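Local coordinates for protein alpha-galactosidase (Lactobacillus brevis, PDB 3MI6) that probably hydrolyses terminal, non-reducing alpha-D-galactose residues from alpha-D-galactosides such as galactose oligosaccharides, galactomannans and galactolipids, at residues Leu252-Asn257 / Arg503-Val508; Phe315-Leu320 / Phe325-Arg330. One frame throughout, in Å; residues are numbered along the deposited sequence.

Contact 1: residues Leu252-Asn257 / Arg503-Val508; sequences LVYSGN and RYILGV
Tyr254 sets its CG opposite the backbone N (chi1 -166°), and this carries the ring across to Ile505 of helix 500-518. The CB of Ile505 leaves the helix toward the loop 252-257. The side chain meets three consecutive residues with its two branches: CG2 on Tyr254, and CG1 with its terminal CD1 on Gly256 and Ser255. The CG2 methyl sits against the hydroxyl end of the tyrosine ring, with Tyr254 CE1 to Ile505 CG2 at 3.5 Å. The same methyl, Ile505 CG2, lies 3.7 Å from Tyr254 OH. The two side chains meet at a slant. Ile505 CG1 rests directly on the backbone, 3.7 Å from Gly256 CA. Ile505 CD1 extends farther and reaches Ser255 CB at 4.1 Å. The helix comes close at this point: Gly256 CA and Ile505 CA are 6.1 Å apart. Within the loop, Gly256 N also lies over one face of the Tyr254 ring, 3.5 Å above its plane and offset toward the rim. The polar end of Ser255 is used beyond the two segments, where OG hydrogen-bonds Tyr509 OH and Asp535 OD1. The ring of Tyr254 also meets that of His502, on the same helix as Ile505. All four touching residues are buried, and the side chain of Ile505 is about 8 Å from that of Met480, a predicted substrate-binding residue. Across the two segments the contact is van der Waals packing of an aliphatic chain on a ring and backbone, while the serine hydroxyl has its partners, Tyr509 and Asp535, in the melibiase range.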
# COMPACT_ATOMS: atom_id res chain seq x y z
N LEU D 252 -29.75 -8.43 -3.00
CA LEU D 252 -31.06 -7.81 -2.88
C LEU D 252 -31.99 -8.29 -3.98
O LEU D 252 -31.71 -8.07 -5.15
CB LEU D 252 -30.88 -6.31 -3.04
CG LEU D 252 -31.48 -5.40 -2.00
CD1 LEU D 252 -32.14 -4.19 -2.70
CD2 LEU D 252 -32.45 -6.17 -1.09
N VAL D 253 -33.09 -8.93 -3.63
CA VAL D 253 -34.01 -9.31 -4.70
C VAL D 253 -34.90 -8.14 -5.10
O VAL D 253 -36.04 -8.08 -4.71
CB VAL D 253 -34.88 -10.47 -4.32
CG1 VAL D 253 -35.50 -11.06 -5.58
CG2 VAL D 253 -34.07 -11.49 -3.57
N TYR D 254 -34.35 -7.22 -5.89
CA TYR D 254 -35.03 -5.99 -6.28
C TYR D 254 -34.37 -5.51 -7.56
O TYR D 254 -33.24 -5.86 -7.83
CB TYR D 254 -34.89 -4.95 -5.18
CG TYR D 254 -35.83 -3.78 -5.33
CD1 TYR D 254 -37.20 -3.98 -5.42
CD2 TYR D 254 -35.34 -2.47 -5.40
CE1 TYR D 254 -38.06 -2.92 -5.57
CE2 TYR D 254 -36.19 -1.40 -5.55
CZ TYR D 254 -37.55 -1.63 -5.63
OH TYR D 254 -38.41 -0.57 -5.80
N SER D 255 -35.06 -4.71 -8.36
CA SER D 255 -34.52 -4.35 -9.66
C SER D 255 -34.64 -2.87 -9.93
O SER D 255 -34.39 -2.42 -11.04
CB SER D 255 -35.26 -5.11 -10.78
OG SER D 255 -35.47 -6.45 -10.41
N GLY D 256 -35.05 -2.12 -8.91
CA GLY D 256 -35.26 -0.69 -9.03
C GLY D 256 -34.21 0.04 -8.23
O GLY D 256 -33.08 -0.44 -8.10
N ASN D 257 -34.57 1.20 -7.70
CA ASN D 257 -33.62 2.01 -6.95
C ASN D 257 -33.12 1.31 -5.71
O ASN D 257 -33.92 0.90 -4.87
CB ASN D 257 -34.26 3.32 -6.57
CG ASN D 257 -34.49 4.20 -7.76
OD1 ASN D 257 -33.97 3.93 -8.83
ND2 ASN D 257 -35.26 5.26 -7.57
N ARG D 503 -43.44 1.65 -7.64
CA ARG D 503 -44.65 1.16 -8.26
C ARG D 503 -44.34 0.72 -9.67
O ARG D 503 -44.81 -0.33 -10.12
CB ARG D 503 -45.75 2.22 -8.24
CG ARG D 503 -46.47 2.34 -6.91
CD ARG D 503 -47.47 3.47 -6.91
NE ARG D 503 -48.20 3.53 -5.65
CZ ARG D 503 -49.30 2.82 -5.39
NH1 ARG D 503 -49.79 2.00 -6.32
NH2 ARG D 503 -49.90 2.92 -4.22
N TYR D 504 -43.54 1.51 -10.37
CA TYR D 504 -43.15 1.18 -11.72
C TYR D 504 -42.51 -0.20 -11.72
O TYR D 504 -42.79 -1.05 -12.58
CB TYR D 504 -42.18 2.23 -12.25
CG TYR D 504 -41.51 1.87 -13.56
CD1 TYR D 504 -40.56 0.87 -13.61
CD2 TYR D 504 -41.81 2.56 -14.72
CE1 TYR D 504 -39.94 0.55 -14.79
CE2 TYR D 504 -41.19 2.25 -15.90
CZ TYR D 504 -40.25 1.25 -15.93
OH TYR D 504 -39.62 0.93 -17.12
N ILE D 505 -41.65 -0.43 -10.74
CA ILE D 505 -41.01 -1.72 -10.63
C ILE D 505 -42.04 -2.84 -10.35
O ILE D 505 -42.06 -3.86 -11.04
CB ILE D 505 -39.76 -1.63 -9.69
CG1 ILE D 505 -38.49 -1.76 -10.54
CG2 ILE D 505 -39.77 -2.64 -8.56
CD1 ILE D 505 -38.60 -2.84 -11.59
N LEU D 506 -42.93 -2.64 -9.39
CA LEU D 506 -43.99 -3.61 -9.15
C LEU D 506 -44.74 -3.91 -10.45
O LEU D 506 -45.10 -5.05 -10.71
CB LEU D 506 -44.95 -3.11 -8.07
CG LEU D 506 -44.32 -2.91 -6.69
CD1 LEU D 506 -45.33 -2.38 -5.70
CD2 LEU D 506 -43.68 -4.20 -6.18
N GLY D 507 -44.96 -2.89 -11.26
CA GLY D 507 -45.58 -3.06 -12.57
C GLY D 507 -44.83 -4.04 -13.48
O GLY D 507 -45.46 -4.93 -14.10
N VAL D 508 -43.51 -3.86 -13.57
CA VAL D 508 -42.69 -4.76 -14.36
C VAL D 508 -42.89 -6.16 -13.79
O VAL D 508 -43.18 -7.09 -14.54
CB VAL D 508 -41.19 -4.31 -14.41
CG1 VAL D 508 -40.24 -5.45 -14.85
CG2 VAL D 508 -41.03 -3.13 -15.34

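Contact 2: residues Phe315-Leu320 / Phe325-Arg330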
# COMPACT_ATOMS: atom_id res chain seq x y z
N PHE D 315 -27.72 -21.44 -3.38
CA PHE D 315 -28.93 -20.94 -2.78
C PHE D 315 -29.85 -20.38 -3.86
O PHE D 315 -31.06 -20.65 -3.84
CB PHE D 315 -28.63 -19.88 -1.72
CG PHE D 315 -29.84 -19.09 -1.30
CD1 PHE D 315 -30.69 -19.58 -0.33
CD2 PHE D 315 -30.12 -17.87 -1.89
CE1 PHE D 315 -31.81 -18.87 0.06
CE2 PHE D 315 -31.24 -17.15 -1.51
CZ PHE D 315 -32.09 -17.65 -0.53
N TYR D 316 -29.30 -19.62 -4.81
CA TYR D 316 -30.13 -19.00 -5.85
C TYR D 316 -30.76 -20.05 -6.77
O TYR D 316 -31.90 -19.90 -7.19
CB TYR D 316 -29.36 -17.97 -6.70
CG TYR D 316 -28.75 -16.81 -5.94
CD1 TYR D 316 -29.46 -16.14 -4.95
CD2 TYR D 316 -27.47 -16.35 -6.26
CE1 TYR D 316 -28.90 -15.07 -4.26
CE2 TYR D 316 -26.90 -15.28 -5.58
CZ TYR D 316 -27.61 -14.64 -4.58
OH TYR D 316 -27.04 -13.58 -3.90
N GLN D 317 -30.01 -21.11 -7.06
CA GLN D 317 -30.44 -22.11 -8.01
C GLN D 317 -31.55 -22.98 -7.45
O GLN D 317 -32.38 -23.50 -8.19
CB GLN D 317 -29.26 -22.99 -8.44
CG GLN D 317 -29.62 -24.06 -9.46
CD GLN D 317 -28.49 -25.06 -9.72
OE1 GLN D 317 -28.21 -25.94 -8.89
NE2 GLN D 317 -27.85 -24.94 -10.88
N GLN D 318 -31.57 -23.14 -6.13
CA GLN D 318 -32.56 -24.00 -5.51
C GLN D 318 -33.75 -23.20 -4.98
O GLN D 318 -34.87 -23.72 -4.92
CB GLN D 318 -31.93 -24.82 -4.38
CG GLN D 318 -32.89 -25.79 -3.71
CD GLN D 318 -32.22 -26.71 -2.71
OE1 GLN D 318 -32.89 -27.47 -2.00
NE2 GLN D 318 -30.88 -26.64 -2.63
N HIS D 319 -33.53 -21.93 -4.64
CA HIS D 319 -34.50 -21.18 -3.86
C HIS D 319 -34.84 -19.77 -4.37
O HIS D 319 -35.37 -18.95 -3.61
CB HIS D 319 -34.01 -21.06 -2.42
CG HIS D 319 -33.85 -22.36 -1.72
ND1 HIS D 319 -34.91 -23.20 -1.44
CD2 HIS D 319 -32.75 -22.97 -1.21
CE1 HIS D 319 -34.46 -24.26 -0.80
NE2 HIS D 319 -33.15 -24.15 -0.65
N LEU D 320 -34.54 -19.48 -5.63
CA LEU D 320 -34.85 -18.16 -6.18
C LEU D 320 -35.18 -18.22 -7.66
O LEU D 320 -36.16 -17.65 -8.11
CB LEU D 320 -33.70 -17.17 -5.92
CG LEU D 320 -33.88 -15.78 -6.55
CD1 LEU D 320 -34.97 -15.01 -5.84
CD2 LEU D 320 -32.59 -14.95 -6.53
N PHE D 325 -36.52 -23.37 -15.18
CA PHE D 325 -35.28 -23.28 -15.94
C PHE D 325 -34.03 -23.31 -15.08
O PHE D 325 -32.93 -23.40 -15.59
CB PHE D 325 -35.27 -22.04 -16.86
CG PHE D 325 -36.29 -22.10 -17.97
CD1 PHE D 325 -37.47 -21.38 -17.87
CD2 PHE D 325 -36.06 -22.86 -19.09
CE1 PHE D 325 -38.42 -21.43 -18.88
CE2 PHE D 325 -37.00 -22.91 -20.12
CZ PHE D 325 -38.18 -22.19 -20.01
N ALA D 326 -34.21 -23.29 -13.76
CA ALA D 326 -33.11 -23.31 -12.82
C ALA D 326 -32.03 -24.33 -13.17
O ALA D 326 -30.83 -24.04 -13.04
CB ALA D 326 -33.62 -23.59 -11.43
N HIS D 327 -32.46 -25.52 -13.59
CA HIS D 327 -31.55 -26.65 -13.86
C HIS D 327 -31.56 -27.13 -15.31
O HIS D 327 -30.83 -28.05 -15.68
CB HIS D 327 -31.90 -27.84 -12.97
CG HIS D 327 -31.90 -27.54 -11.51
ND1 HIS D 327 -32.94 -26.88 -10.89
CD2 HIS D 327 -31.00 -27.83 -10.54
CE1 HIS D 327 -32.68 -26.77 -9.60
NE2 HIS D 327 -31.51 -27.34 -9.37
N GLU D 328 -32.38 -26.50 -16.15
CA GLU D 328 -32.46 -26.93 -17.54
C GLU D 328 -31.34 -26.32 -18.39
O GLU D 328 -31.12 -25.11 -18.38
CB GLU D 328 -33.84 -26.62 -18.13
CG GLU D 328 -34.07 -27.26 -19.51
CD GLU D 328 -35.46 -26.99 -20.08
OE1 GLU D 328 -35.65 -25.94 -20.75
OE2 GLU D 328 -36.37 -27.83 -19.88
N GLU D 329 -30.63 -27.16 -19.11
CA GLU D 329 -29.62 -26.67 -20.03
C GLU D 329 -30.24 -25.65 -20.97
O GLU D 329 -31.32 -25.86 -21.52
CB GLU D 329 -28.98 -27.83 -20.79
CG GLU D 329 -28.15 -28.75 -19.89
CD GLU D 329 -27.48 -29.90 -20.62
OE1 GLU D 329 -27.26 -29.82 -21.84
OE2 GLU D 329 -27.16 -30.90 -19.94
N ARG D 330 -29.55 -24.54 -21.14
CA ARG D 330 -30.00 -23.50 -22.05
C ARG D 330 -29.45 -23.63 -23.45
O ARG D 330 -28.26 -23.92 -23.65
CB ARG D 330 -29.71 -22.15 -21.45
CG ARG D 330 -30.74 -21.89 -20.40
CD ARG D 330 -30.17 -21.23 -19.24
NE ARG D 330 -30.60 -21.86 -18.00
CZ ARG D 330 -30.79 -21.17 -16.90
NH1 ARG D 330 -30.63 -19.86 -16.93
NH2 ARG D 330 -31.13 -21.77 -15.78
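Gln317, in the last turns of helix 305-319, meets Ala326 and His327 of the loop that follows. Two residues earlier, Phe315 takes no part across this contact and packs edge-to-face with Phe154. At Gln317 the backbone takes part first: Gln317 O lies 3.5 Å from Ala326 CB and 3.6 Å from His327 CE1. The side chain then runs out extended, with CG anti to the backbone N (chi1 -179°), which brings CG over one face of the imidazole, toward its rim. Gln317 CG makes a CH-pi contact with the His327 ring, 4.1 Å from its centroid and 24° off the ring normal. Beyond it the amide tilts 40° from the ring plane, with Gln317 OE1 3.6 Å from His327 NE2. Cutting Gln317 back to an alanine would remove CG and the amide, and is likely to leave the imidazole face without its cover and His327 freer to turn. Gln317 also touches Phe635 of helix 630-635. Further along, Gln318 and His319 bond instead to the region 124-129, through Thr127, Phe124 and Asp129. The arrangement is that of a helix folded against its own outgoing loop, here the connection leading into strand 333-335, the first strand of the (beta/alpha)8 barrel of this family 36 glycosidase.

The centres of the two contacts lie 21 Å apart, and the chain visits them in the order 252-257, 315-320, 325-330, 503-508. Contact 2 thus falls wholly between the two halves of contact 1. Contact 1 is long-range: it joins the loop after strand 247-252, in the N-terminal beta region, to helix 500-518 of the barrel, which lies between strands 475-478 and 523-526. Contact 2 is local and packs the helix leading into the barrel, 305-319, on its following loop. The segments 252-257 and 315-320 also touch by packing, Val253 CG1 lying 4.0 Å from Leu320 CD1. Only contact 1 of the two therefore bridges the N-terminal region and the catalytic barrel.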